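De novo designed switch protein caging a hemagglutinin binder (sCageHA267_1S) (Synthetic construct, PDB 7CBC) probably works as a biosensor switch, a designed helical bundle that holds a hemagglutinin-binding domain caged until a trigger releases it. Local coordinates at residues Ala5-Arg17 / Tyr287-Cys301. Residues are numbered along the deposited sequence; the frame is centred on the assembly and turned at random.
Sequences ARKLLEASTKLQR and YSEEQIKELLKNAGC
With CG opposite the carbonyl carbon and a bend at chi3, Arg-6 lays its guanidinium over Tyr-287, while Arg-17, CG opposite its own N (chi1 -177°), curls back through chi2 and chi3 onto Ala-299. These two arginines mark the ends of a helix-on-helix packing that joins helix 3-46 of the long bundle to helix 289-298 of the small disulfide-bonded helical domain, probably the caged binder; the axes of 5-17 and 289-298 come within 9.5 Å and cross at -42°. The Arg-6/Tyr-287 pair is a cation-pi contact, CZ of Arg-6 3.9 Å from the centroid of the Tyr-287 ring; the Gln-291 amide lies over the opposite guanidinium face, though modelled too near NH2 to be relied on. Leu-9 CD2 meets Tyr-287 OH at 3.5 Å and also touches Leu-295 CD2. Further along, Thr-13 OG1 rests 3.7 Å from Ala-299 CB, its hydroxyl donating to Leu-9 O. Helix 289-298 ends in a Schellman motif (Cys-301 N to Leu-296 O, Gly-300 N to Lys-297 O) with Gly-300 at C-prime, bringing the carbonyls of Ala-299 and Gly-300 to Arg-17. Arg-17 NE donates to Ala-299 O at 3.0 Å (N-H...O 151°), in the carbonyl plane and at the guanidinium edge. With an alanine in place of Arg-17, Ala-299 O would probably lose this donor, and the turn to Cys-301, disulfide-bonded to Cys-275, its cover. Gly-300 O sits over one face of the Arg-17 guanidinium.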
loop_
_atom_site.group_PDB
_atom_site.type_symbol
_atom_site.label_atom_id
_atom_site.label_comp_id
_atom_site.label_asym_id
_atom_site.label_seq_id
_atom_site.Cartn_x
_atom_site.Cartn_y
_atom_site.Cartn_z
ATOM N N ALA A 5 25.321 11.839 6.255
ATOM C CA ALA A 5 24.199 11.354 7.046
ATOM C C ALA A 5 22.915 12.084 6.678
ATOM O O ALA A 5 21.842 11.472 6.624
ATOM C CB ALA A 5 24.496 11.506 8.535
ATOM N N ARG A 6 23.001 13.395 6.432
ATOM C CA ARG A 6 21.808 14.146 6.059
ATOM C C ARG A 6 21.291 13.712 4.704
ATOM O O ARG A 6 20.086 13.770 4.445
ATOM C CB ARG A 6 22.102 15.641 6.027
ATOM C CG ARG A 6 22.421 16.217 7.362
ATOM C CD ARG A 6 22.616 17.724 7.277
ATOM N NE ARG A 6 21.538 18.372 7.999
ATOM C CZ ARG A 6 21.600 18.666 9.295
ATOM N NH1 ARG A 6 22.691 18.369 9.996
ATOM N NH2 ARG A 6 20.570 19.244 9.898
ATOM N N LYS A 7 22.191 13.296 3.826
ATOM C CA LYS A 7 21.781 12.861 2.505
ATOM C C LYS A 7 21.061 11.522 2.586
ATOM O O LYS A 7 20.033 11.330 1.933
ATOM C CB LYS A 7 23.021 12.857 1.599
ATOM C CG LYS A 7 23.010 12.103 0.273
ATOM C CD LYS A 7 21.649 11.868 -0.385
ATOM C CE LYS A 7 20.792 13.074 -0.709
ATOM N NZ LYS A 7 19.447 12.575 -1.106
ATOM N N LEU A 8 21.546 10.610 3.429
ATOM C CA LEU A 8 20.872 9.332 3.614
ATOM C C LEU A 8 19.463 9.523 4.154
ATOM O O LEU A 8 18.495 8.988 3.596
ATOM C CB LEU A 8 21.691 8.444 4.545
ATOM C CG LEU A 8 22.963 7.946 3.875
ATOM C CD1 LEU A 8 23.950 7.402 4.909
ATOM C CD2 LEU A 8 22.603 6.898 2.843
ATOM N N LEU A 9 19.324 10.293 5.235
ATOM C CA LEU A 9 17.998 10.551 5.780
ATOM C C LEU A 9 17.105 11.223 4.745
ATOM O O LEU A 9 15.917 10.909 4.640
ATOM C CB LEU A 9 18.109 11.405 7.038
ATOM C CG LEU A 9 16.826 11.682 7.814
ATOM C CD1 LEU A 9 16.176 10.381 8.280
ATOM C CD2 LEU A 9 17.120 12.592 9.003
ATOM N N GLU A 10 17.670 12.132 3.954
ATOM C CA GLU A 10 16.908 12.800 2.907
ATOM C C GLU A 10 16.429 11.803 1.847
ATOM O O GLU A 10 15.289 11.891 1.363
ATOM C CB GLU A 10 17.784 13.906 2.315
ATOM C CG GLU A 10 17.286 14.626 1.083
ATOM C CD GLU A 10 18.444 15.350 0.376
ATOM O OE1 GLU A 10 18.588 15.204 -0.862
ATOM O OE2 GLU A 10 19.232 16.041 1.070
ATOM N N ALA A 11 17.261 10.816 1.507
ATOM C CA ALA A 11 16.805 9.745 0.627
ATOM C C ALA A 11 15.658 8.964 1.262
ATOM O O ALA A 11 14.626 8.719 0.623
ATOM C CB ALA A 11 17.969 8.814 0.288
ATOM N N SER A 12 15.817 8.576 2.530
ATOM C CA SER A 12 14.839 7.699 3.166
ATOM C C SER A 12 13.475 8.365 3.294
ATOM O O SER A 12 12.445 7.744 3.003
ATOM C CB SER A 12 15.356 7.259 4.534
ATOM O OG SER A 12 16.283 6.207 4.373
ATOM N N THR A 13 13.438 9.622 3.734
ATOM C CA THR A 13 12.149 10.294 3.874
ATOM C C THR A 13 11.502 10.520 2.511
ATOM O O THR A 13 10.290 10.308 2.348
ATOM C CB THR A 13 12.310 11.615 4.638
ATOM O OG1 THR A 13 13.231 12.475 3.957
ATOM C CG2 THR A 13 12.842 11.367 6.060
ATOM N N LYS A 14 12.289 10.909 1.509
ATOM C CA LYS A 14 11.736 11.062 0.165
ATOM C C LYS A 14 11.186 9.743 -0.369
ATOM O O LYS A 14 10.142 9.717 -1.034
ATOM C CB LYS A 14 12.798 11.621 -0.778
ATOM C CG LYS A 14 13.014 13.112 -0.595
ATOM C CD LYS A 14 13.150 13.832 -1.920
ATOM C CE LYS A 14 14.602 13.953 -2.332
ATOM N NZ LYS A 14 14.796 15.106 -3.273
ATOM N N LEU A 15 11.889 8.640 -0.108
ATOM C CA LEU A 15 11.381 7.340 -0.514
ATOM C C LEU A 15 10.121 6.972 0.250
ATOM O O LEU A 15 9.223 6.317 -0.307
ATOM C CB LEU A 15 12.457 6.280 -0.318
ATOM C CG LEU A 15 13.598 6.336 -1.339
ATOM C CD1 LEU A 15 14.462 5.127 -1.143
ATOM C CD2 LEU A 15 13.084 6.394 -2.774
ATOM N N GLN A 16 10.023 7.385 1.519
ATOM C CA GLN A 16 8.801 7.104 2.259
ATOM C C GLN A 16 7.626 7.894 1.694
ATOM O O GLN A 16 6.532 7.345 1.526
ATOM C CB GLN A 16 8.986 7.388 3.745
ATOM C CG GLN A 16 7.705 7.172 4.531
ATOM C CD GLN A 16 7.928 6.994 6.018
ATOM O OE1 GLN A 16 7.895 7.960 6.781
ATOM N NE2 GLN A 16 8.134 5.748 6.443
ATOM N N ARG A 17 7.833 9.173 1.372
ATOM C CA ARG A 17 6.765 9.953 0.746
ATOM C C ARG A 17 6.273 9.270 -0.522
ATOM O O ARG A 17 5.062 9.118 -0.742
ATOM C CB ARG A 17 7.264 11.367 0.436
ATOM C CG ARG A 17 6.204 12.314 -0.152
ATOM C CD ARG A 17 4.882 12.262 0.615
ATOM N NE ARG A 17 4.979 12.726 1.999
ATOM C CZ ARG A 17 3.967 12.700 2.862
ATOM N NH1 ARG A 17 2.784 12.241 2.472
ATOM N NH2 ARG A 17 4.134 13.127 4.109
ATOM N N TYR A 287 18.732 18.125 14.395
ATOM C CA TYR A 287 18.321 19.136 13.429
ATOM C C TYR A 287 17.728 20.350 14.137
ATOM O O TYR A 287 17.045 20.224 15.157
ATOM C CB TYR A 287 17.259 18.563 12.473
ATOM C CG TYR A 287 17.760 17.721 11.306
ATOM C CD1 TYR A 287 18.592 16.620 11.507
ATOM C CD2 TYR A 287 17.371 18.015 10.003
ATOM C CE1 TYR A 287 19.034 15.842 10.422
ATOM C CE2 TYR A 287 17.808 17.253 8.917
ATOM C CZ TYR A 287 18.628 16.167 9.126
ATOM O OH TYR A 287 19.033 15.414 8.037
ATOM N N SER A 288 17.969 21.531 13.564
ATOM C CA SER A 288 17.265 22.747 13.944
ATOM C C SER A 288 15.905 22.801 13.254
ATOM O O SER A 288 15.647 22.083 12.288
ATOM C CB SER A 288 18.073 23.975 13.555
ATOM O OG SER A 288 18.160 24.067 12.140
ATOM N N GLU A 289 15.034 23.695 13.739
ATOM C CA GLU A 289 13.685 23.785 13.180
ATOM C C GLU A 289 13.716 24.083 11.686
ATOM O O GLU A 289 12.977 23.465 10.908
ATOM C CB GLU A 289 12.875 24.843 13.915
ATOM C CG GLU A 289 12.589 24.475 15.361
ATOM C CD GLU A 289 11.445 25.277 15.941
ATOM O OE1 GLU A 289 10.946 26.190 15.247
ATOM O OE2 GLU A 289 11.042 24.992 17.088
ATOM N N GLU A 290 14.570 25.017 11.265
ATOM C CA GLU A 290 14.728 25.288 9.839
ATOM C C GLU A 290 15.158 24.031 9.097
ATOM O O GLU A 290 14.681 23.758 7.989
ATOM C CB GLU A 290 15.746 26.416 9.623
ATOM C CG GLU A 290 15.639 27.549 10.632
ATOM C CD GLU A 290 16.516 27.347 11.872
ATOM O OE1 GLU A 290 17.730 27.674 11.817
ATOM O OE2 GLU A 290 15.994 26.868 12.905
ATOM N N GLN A 291 16.042 23.240 9.702
ATOM C CA GLN A 291 16.500 22.024 9.045
ATOM C C GLN A 291 15.406 20.967 9.005
ATOM O O GLN A 291 15.316 20.200 8.040
ATOM C CB GLN A 291 17.740 21.491 9.749
ATOM C CG GLN A 291 18.940 22.355 9.534
ATOM C CD GLN A 291 20.065 21.998 10.474
ATOM O OE1 GLN A 291 19.839 21.478 11.573
ATOM N NE2 GLN A 291 21.288 22.233 10.032
ATOM N N ILE A 292 14.575 20.904 10.046
ATOM C CA ILE A 292 13.461 19.965 10.040
ATOM C C ILE A 292 12.414 20.383 9.016
ATOM O O ILE A 292 11.885 19.546 8.272
ATOM C CB ILE A 292 12.868 19.839 11.451
ATOM C CG1 ILE A 292 13.866 19.122 12.351
ATOM C CG2 ILE A 292 11.566 19.063 11.411
ATOM C CD1 ILE A 292 13.491 19.103 13.791
ATOM N N LYS A 293 12.103 21.681 8.947
ATOM C CA LYS A 293 11.105 22.113 7.973
ATOM C C LYS A 293 11.606 21.940 6.542
ATOM O O LYS A 293 10.810 21.640 5.644
ATOM C CB LYS A 293 10.689 23.561 8.243
ATOM C CG LYS A 293 10.005 23.747 9.600
ATOM C CD LYS A 293 9.144 25.008 9.656
ATOM C CE LYS A 293 7.669 24.700 9.382
ATOM N NZ LYS A 293 7.314 24.717 7.935
ATOM N N GLU A 294 12.914 22.101 6.308
ATOM C CA GLU A 294 13.454 21.826 4.981
ATOM C C GLU A 294 13.390 20.336 4.670
ATOM O O GLU A 294 13.157 19.939 3.521
ATOM C CB GLU A 294 14.894 22.336 4.876
ATOM C CG GLU A 294 15.437 22.374 3.442
ATOM C CD GLU A 294 16.953 22.238 3.371
ATOM O OE1 GLU A 294 17.645 22.685 4.315
ATOM O OE2 GLU A 294 17.454 21.681 2.363
ATOM N N LEU A 295 13.597 19.497 5.688
ATOM C CA LEU A 295 13.552 18.062 5.470
ATOM C C LEU A 295 12.130 17.605 5.161
ATOM O O LEU A 295 11.920 16.774 4.272
ATOM C CB LEU A 295 14.103 17.345 6.696
ATOM C CG LEU A 295 14.047 15.823 6.773
ATOM C CD1 LEU A 295 15.203 15.173 5.994
ATOM C CD2 LEU A 295 14.098 15.408 8.225
ATOM N N LEU A 296 11.145 18.151 5.878
ATOM C CA LEU A 296 9.755 17.752 5.665
ATOM C C LEU A 296 9.230 18.274 4.331
ATOM O O LEU A 296 8.486 17.572 3.636
ATOM C CB LEU A 296 8.885 18.250 6.825
ATOM C CG LEU A 296 9.285 17.844 8.252
ATOM C CD1 LEU A 296 8.389 18.484 9.293
ATOM C CD2 LEU A 296 9.298 16.350 8.447
ATOM N N LYS A 297 9.604 19.503 3.956
ATOM C CA LYS A 297 9.163 20.060 2.680
ATOM C C LYS A 297 9.686 19.222 1.521
ATOM O O LYS A 297 8.941 18.876 0.599
ATOM C CB LYS A 297 9.623 21.518 2.558
ATOM C CG LYS A 297 9.544 22.102 1.143
ATOM C CD LYS A 297 10.093 23.535 1.069
ATOM C CE LYS A 297 11.591 23.619 1.423
ATOM N NZ LYS A 297 12.518 23.114 0.354
ATOM N N ASN A 298 10.970 18.862 1.571
ATOM C CA ASN A 298 11.566 18.037 0.525
ATOM C C ASN A 298 11.061 16.605 0.565
ATOM O O ASN A 298 11.187 15.889 -0.435
ATOM C CB ASN A 298 13.092 18.040 0.648
ATOM C CG ASN A 298 13.690 19.404 0.389
ATOM O OD1 ASN A 298 13.112 20.222 -0.330
ATOM N ND2 ASN A 298 14.855 19.656 0.969
ATOM N N ALA A 299 10.537 16.163 1.709
ATOM C CA ALA A 299 9.877 14.870 1.825
ATOM C C ALA A 299 8.385 14.952 1.500
ATOM O O ALA A 299 7.588 14.138 1.998
ATOM C CB ALA A 299 10.097 14.296 3.224
ATOM N N GLY A 300 7.985 15.923 0.684
ATOM C CA GLY A 300 6.606 16.030 0.238
ATOM C C GLY A 300 5.576 16.355 1.297
ATOM O O GLY A 300 4.381 16.186 1.038
ATOM N N CYS A 301 5.982 16.792 2.486
ATOM C CA CYS A 301 5.004 17.299 3.440
ATOM C C CYS A 301 4.511 18.654 2.962
ATOM O O CYS A 301 5.287 19.467 2.454
ATOM C CB CYS A 301 5.599 17.420 4.857
ATOM S SG CYS A 301 6.069 15.833 5.642
#